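PDB 5A7Z: TRNA (adenine(9)-n1)-methyltransferase from Sulfolobus acidocaldarius, which catalyses the S-adenosyl-L-methionine-dependent methylation of adenosine 9 in tRNA at N1, giving N(1)-methyladenosine. Local coordinates for residues A[131-143]-A[241-255]. Numbering follows the deposited sequence.
Sequences QVDLCLSVIRKFL and EINKILEIILRVKEL
V138 and F142 from one helix and N243 from the other are the bumps of a knobs-into-holes pair joining helices 122-142 and 242-255 of the SPOUT methyltransferase domain. The segments run 25° from parallel, axes 8.4 Å apart at closest approach, and I139 and L246 both touch M110 of strand 109-113. N243 fills the hollow between Q131, L134, C135 and V138; with CG between its backbone N and carbonyl carbon (chi1 59°), the amide lies alongside L134, ND2 3.4 Å from L134 CD1. Its buried OD1 faces Q131 CG, with no hydrogen-bonding partner in the model. Where the backbones draw closest, C135 SG packs against both I242 CG2 and N243 CA. V138 drops among N243, L246, E247 and L250, its CG1 3.8 Å from L250 CD1. F142 fills the last hollow, formed by E247, L250, R251 and L255. L250 CB lies over one ring face in a CH-pi contact, 3.7 Å from the F142 ring centroid, while R251 CD meets the ring edge at CZ. R251 NE and NH2 both give weak hydrogen bonds to E247 OE2, part of a salt bridge. At the F142 carbonyl, a water donates to both F142 O and E254 OE1; E254 OE2 is hydrogen-bonded to T22 OG1. At the opposite end, extended Q131 reaches helix 242-255, where I242 N donates an almost straight hydrogen bond (178°) to Q131 OE1, 3.0 Å away, from above the amide plane.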
loop_
_atom_site.group_PDB
_atom_site.type_symbol
_atom_site.label_atom_id
_atom_site.label_comp_id
_atom_site.label_asym_id
_atom_site.label_seq_id
_atom_site.Cartn_x
_atom_site.Cartn_y
_atom_site.Cartn_z
ATOM N N GLN A 131 9.718 -12.206 -1.876
ATOM C CA GLN A 131 9.505 -10.789 -1.667
ATOM C C GLN A 131 8.192 -10.311 -2.268
ATOM O O GLN A 131 7.455 -9.551 -1.649
ATOM C CB GLN A 131 10.674 -9.996 -2.209
ATOM C CG GLN A 131 11.923 -10.160 -1.334
ATOM C CD GLN A 131 13.152 -9.571 -1.957
ATOM O OE1 GLN A 131 13.071 -8.696 -2.823
ATOM N NE2 GLN A 131 14.311 -10.010 -1.493
ATOM N N VAL A 132 7.875 -10.764 -3.453
ATOM C CA VAL A 132 6.639 -10.346 -4.041
ATOM C C VAL A 132 5.475 -10.765 -3.191
ATOM O O VAL A 132 4.610 -9.969 -2.895
ATOM C CB VAL A 132 6.477 -10.864 -5.441
ATOM C CG1 VAL A 132 5.004 -10.839 -5.851
ATOM C CG2 VAL A 132 7.290 -9.996 -6.374
ATOM N N ASP A 133 5.459 -12.019 -2.782
ATOM C CA ASP A 133 4.394 -12.526 -1.933
ATOM C C ASP A 133 4.240 -11.736 -0.632
ATOM O O ASP A 133 3.125 -11.404 -0.239
ATOM C CB ASP A 133 4.646 -13.992 -1.607
ATOM C CG ASP A 133 4.363 -14.918 -2.784
ATOM O OD1 ASP A 133 4.331 -14.463 -3.973
ATOM O OD2 ASP A 133 4.254 -16.121 -2.523
ATOM N N LEU A 134 5.367 -11.432 0.014
ATOM C CA LEU A 134 5.409 -10.566 1.170
ATOM C C LEU A 134 4.811 -9.180 0.939
ATOM O O LEU A 134 4.317 -8.568 1.881
ATOM C CB LEU A 134 6.865 -10.403 1.651
ATOM C CG LEU A 134 7.463 -11.659 2.292
ATOM C CD1 LEU A 134 8.924 -11.456 2.687
ATOM C CD2 LEU A 134 6.646 -12.063 3.509
ATOM N N CYS A 135 4.911 -8.672 -0.292
ATOM C CA CYS A 135 4.318 -7.393 -0.670
ATOM C C CYS A 135 2.821 -7.424 -0.524
ATOM O O CYS A 135 2.232 -6.411 -0.234
ATOM C CB CYS A 135 4.669 -6.991 -2.122
ATOM S SG CYS A 135 6.395 -6.468 -2.343
ATOM N N LEU A 136 2.193 -8.577 -0.751
ATOM C CA LEU A 136 0.765 -8.669 -0.537
ATOM C C LEU A 136 0.409 -8.416 0.939
ATOM O O LEU A 136 -0.625 -7.789 1.233
ATOM C CB LEU A 136 0.237 -10.008 -0.977
ATOM C CG LEU A 136 -1.293 -10.157 -0.948
ATOM C CD1 LEU A 136 -1.982 -9.372 -2.056
ATOM C CD2 LEU A 136 -1.636 -11.617 -1.054
ATOM N N SER A 137 1.258 -8.873 1.866
ATOM C CA SER A 137 1.020 -8.598 3.317
ATOM C C SER A 137 1.265 -7.150 3.658
ATOM O O SER A 137 0.515 -6.561 4.398
ATOM C CB SER A 137 1.886 -9.474 4.222
ATOM O OG SER A 137 1.350 -10.769 4.289
ATOM N N VAL A 138 2.306 -6.575 3.092
ATOM C CA VAL A 138 2.545 -5.156 3.235
ATOM C C VAL A 138 1.397 -4.308 2.679
ATOM O O VAL A 138 0.885 -3.419 3.371
ATOM C CB VAL A 138 3.874 -4.745 2.587
ATOM C CG1 VAL A 138 4.030 -3.248 2.615
ATOM C CG2 VAL A 138 5.057 -5.416 3.319
ATOM N N ILE A 139 0.990 -4.543 1.446
ATOM C CA ILE A 139 -0.053 -3.676 0.855
ATOM C C ILE A 139 -1.332 -3.704 1.705
ATOM O O ILE A 139 -2.006 -2.697 1.902
ATOM C CB ILE A 139 -0.339 -3.996 -0.616
ATOM C CG1 ILE A 139 -0.852 -2.744 -1.350
ATOM C CG2 ILE A 139 -1.361 -5.104 -0.774
ATOM C CD1 ILE A 139 0.182 -1.667 -1.549
ATOM N N ARG A 140 -1.596 -4.844 2.288
ATOM C CA ARG A 140 -2.780 -5.018 3.110
ATOM C C ARG A 140 -2.721 -4.324 4.466
ATOM O O ARG A 140 -3.741 -4.120 5.060
ATOM C CB ARG A 140 -3.042 -6.489 3.292
ATOM C CG ARG A 140 -3.762 -7.072 2.120
ATOM C CD ARG A 140 -3.933 -8.562 2.305
ATOM N NE ARG A 140 -4.579 -9.130 1.138
ATOM C CZ ARG A 140 -4.864 -10.421 0.987
ATOM N NH1 ARG A 140 -4.548 -11.291 1.931
ATOM N NH2 ARG A 140 -5.447 -10.841 -0.128
ATOM N N LYS A 141 -1.528 -3.942 4.878
ATOM C CA LYS A 141 -1.300 -3.176 6.066
ATOM C C LYS A 141 -1.628 -1.695 5.865
ATOM O O LYS A 141 -1.957 -1.025 6.785
ATOM C CB LYS A 141 0.166 -3.293 6.471
ATOM C CG LYS A 141 0.500 -4.191 7.618
ATOM C CD LYS A 141 -0.065 -5.563 7.488
ATOM C CE LYS A 141 0.863 -6.619 8.049
ATOM N NZ LYS A 141 0.467 -8.000 7.676
ATOM N N PHE A 142 -1.491 -1.210 4.636
ATOM C CA PHE A 142 -1.665 0.213 4.371
ATOM C C PHE A 142 -2.868 0.512 3.485
ATOM O O PHE A 142 -3.656 1.412 3.777
ATOM C CB PHE A 142 -0.397 0.796 3.740
ATOM C CG PHE A 142 0.816 0.701 4.621
ATOM C CD1 PHE A 142 1.563 -0.464 4.670
ATOM C CD2 PHE A 142 1.209 1.776 5.400
ATOM C CE1 PHE A 142 2.680 -0.554 5.480
ATOM C CE2 PHE A 142 2.325 1.693 6.212
ATOM C CZ PHE A 142 3.061 0.526 6.251
ATOM N N LEU A 143 -3.004 -0.240 2.399
ATOM C CA LEU A 143 -4.052 0.010 1.445
ATOM C C LEU A 143 -4.868 -1.240 1.243
ATOM O O LEU A 143 -5.351 -1.770 2.180
ATOM C CB LEU A 143 -3.449 0.474 0.132
ATOM C CG LEU A 143 -2.723 1.808 0.169
ATOM C CD1 LEU A 143 -1.713 2.047 -0.926
ATOM C CD2 LEU A 143 -3.653 2.983 0.334
ATOM N N GLU A 241 15.231 -5.428 -0.097
ATOM C CA GLU A 241 14.074 -6.275 -0.305
ATOM C C GLU A 241 12.887 -5.452 -0.832
ATOM O O GLU A 241 12.565 -4.389 -0.297
ATOM C CB GLU A 241 13.679 -6.978 1.003
ATOM C CG GLU A 241 14.658 -8.049 1.482
ATOM C CD GLU A 241 15.784 -7.512 2.387
ATOM O OE1 GLU A 241 15.751 -6.318 2.816
ATOM O OE2 GLU A 241 16.710 -8.298 2.673
ATOM N N ILE A 242 12.235 -5.970 -1.864
ATOM C CA ILE A 242 11.143 -5.261 -2.554
ATOM C C ILE A 242 10.064 -4.948 -1.549
ATOM O O ILE A 242 9.686 -3.823 -1.412
ATOM C CB ILE A 242 10.568 -6.109 -3.724
ATOM C CG1 ILE A 242 11.548 -6.121 -4.902
ATOM C CG2 ILE A 242 9.214 -5.590 -4.189
ATOM C CD1 ILE A 242 11.324 -7.266 -5.874
ATOM N N ASN A 243 9.598 -5.957 -0.826
ATOM C CA ASN A 243 8.638 -5.757 0.262
ATOM C C ASN A 243 9.039 -4.703 1.341
ATOM O O ASN A 243 8.186 -4.010 1.882
ATOM C CB ASN A 243 8.337 -7.083 0.928
ATOM C CG ASN A 243 9.580 -7.744 1.498
ATOM O OD1 ASN A 243 10.547 -7.968 0.793
ATOM N ND2 ASN A 243 9.536 -8.083 2.761
ATOM N N LYS A 244 10.327 -4.579 1.637
ATOM C CA LYS A 244 10.786 -3.593 2.604
ATOM C C LYS A 244 10.810 -2.170 2.011
ATOM O O LYS A 244 10.390 -1.220 2.652
ATOM C CB LYS A 244 12.166 -3.976 3.116
ATOM C CG LYS A 244 12.210 -5.321 3.830
ATOM C CD LYS A 244 12.086 -5.180 5.330
ATOM C CE LYS A 244 12.942 -6.207 6.051
ATOM N NZ LYS A 244 14.263 -5.632 6.422
ATOM N N ILE A 245 11.278 -2.046 0.777
ATOM C CA ILE A 245 11.183 -0.797 0.034
ATOM C C ILE A 245 9.721 -0.335 -0.074
ATOM O O ILE A 245 9.412 0.854 0.127
ATOM C CB ILE A 245 11.753 -0.945 -1.409
ATOM C CG1 ILE A 245 13.258 -1.250 -1.393
ATOM C CG2 ILE A 245 11.513 0.315 -2.219
ATOM C CD1 ILE A 245 14.082 -0.186 -0.703
ATOM N N LEU A 246 8.833 -1.250 -0.456
ATOM C CA LEU A 246 7.404 -0.932 -0.525
ATOM C C LEU A 246 6.909 -0.351 0.809
ATOM O O LEU A 246 6.286 0.699 0.860
ATOM C CB LEU A 246 6.628 -2.188 -0.832
ATOM C CG LEU A 246 5.113 -2.009 -0.912
ATOM C CD1 LEU A 246 4.796 -0.963 -1.941
ATOM C CD2 LEU A 246 4.443 -3.328 -1.284
ATOM N N GLU A 247 7.197 -1.040 1.896
ATOM C CA GLU A 247 6.735 -0.583 3.197
ATOM C C GLU A 247 7.278 0.808 3.573
ATOM O O GLU A 247 6.570 1.614 4.172
ATOM C CB GLU A 247 7.071 -1.594 4.286
ATOM C CG GLU A 247 6.558 -1.140 5.630
ATOM C CD GLU A 247 6.674 -2.187 6.714
ATOM O OE1 GLU A 247 6.832 -3.373 6.378
ATOM O OE2 GLU A 247 6.606 -1.814 7.919
ATOM N N ILE A 248 8.512 1.098 3.198
ATOM C CA ILE A 248 9.058 2.425 3.421
ATOM C C ILE A 248 8.255 3.493 2.710
ATOM O O ILE A 248 8.024 4.579 3.266
ATOM C CB ILE A 248 10.527 2.533 2.970
ATOM C CG1 ILE A 248 11.437 1.773 3.941
ATOM C CG2 ILE A 248 10.942 3.996 2.880
ATOM C CD1 ILE A 248 12.823 1.474 3.397
ATOM N N ILE A 249 7.910 3.237 1.451
ATOM C CA ILE A 249 7.174 4.230 0.649
ATOM C C ILE A 249 5.834 4.454 1.342
ATOM O O ILE A 249 5.396 5.568 1.530
ATOM C CB ILE A 249 6.900 3.759 -0.815
ATOM C CG1 ILE A 249 8.177 3.327 -1.550
ATOM C CG2 ILE A 249 6.205 4.846 -1.619
ATOM C CD1 ILE A 249 9.213 4.410 -1.683
ATOM N N LEU A 250 5.186 3.374 1.705
ATOM C CA LEU A 250 3.864 3.452 2.307
ATOM C C LEU A 250 3.911 4.074 3.725
ATOM O O LEU A 250 2.983 4.752 4.105
ATOM C CB LEU A 250 3.217 2.072 2.326
ATOM C CG LEU A 250 2.941 1.433 0.954
ATOM C CD1 LEU A 250 2.563 -0.035 1.123
ATOM C CD2 LEU A 250 1.833 2.171 0.217
ATOM N N ARG A 251 5.013 3.904 4.466
ATOM C CA ARG A 251 5.140 4.555 5.780
ATOM C C ARG A 251 5.003 6.024 5.576
ATOM O O ARG A 251 4.396 6.706 6.364
ATOM C CB ARG A 251 6.531 4.378 6.418
ATOM C CG ARG A 251 7.021 2.985 6.741
ATOM C CD ARG A 251 6.070 2.223 7.573
ATOM N NE ARG A 251 6.739 1.183 8.377
ATOM C CZ ARG A 251 6.785 1.192 9.702
ATOM N NH1 ARG A 251 6.343 2.240 10.382
ATOM N NH2 ARG A 251 7.315 0.188 10.349
ATOM N N VAL A 252 5.725 6.518 4.575
ATOM C CA VAL A 252 5.887 7.933 4.362
ATOM C C VAL A 252 4.581 8.519 3.822
ATOM O O VAL A 252 4.102 9.529 4.315
ATOM C CB VAL A 252 7.051 8.209 3.404
ATOM C CG1 VAL A 252 7.054 9.656 2.982
ATOM C CG2 VAL A 252 8.379 7.845 4.058
ATOM N N LYS A 253 3.940 7.814 2.908
ATOM C CA LYS A 253 2.779 8.374 2.229
ATOM C C LYS A 253 1.486 8.218 2.993
ATOM O O LYS A 253 0.586 9.043 2.841
ATOM C CB LYS A 253 2.607 7.735 0.884
ATOM C CG LYS A 253 3.747 8.036 -0.070
ATOM C CD LYS A 253 3.424 7.515 -1.448
ATOM C CE LYS A 253 2.205 8.222 -2.052
ATOM N NZ LYS A 253 2.557 9.619 -2.371
ATOM N N GLU A 254 1.348 7.136 3.750
ATOM C CA GLU A 254 0.059 6.830 4.378
ATOM C C GLU A 254 0.098 7.063 5.879
ATOM O O GLU A 254 -0.928 7.299 6.506
ATOM C CB GLU A 254 -0.352 5.393 4.079
ATOM C CG GLU A 254 -0.799 5.182 2.645
ATOM C CD GLU A 254 -2.108 5.884 2.336
ATOM O OE1 GLU A 254 -3.006 5.899 3.201
ATOM O OE2 GLU A 254 -2.239 6.401 1.228
ATOM N N LEU A 255 1.284 6.992 6.455
ATOM C CA LEU A 255 1.439 7.201 7.891
ATOM C C LEU A 255 2.049 8.546 8.196
ATOM O O LEU A 255 2.208 8.909 9.338
ATOM C CB LEU A 255 2.290 6.088 8.498
ATOM C CG LEU A 255 1.535 4.904 9.069
ATOM C CD1 LEU A 255 0.311 4.507 8.232
ATOM C CD2 LEU A 255 2.485 3.733 9.259
HETATM O O HOH W 1 -4.883 3.823 3.664
#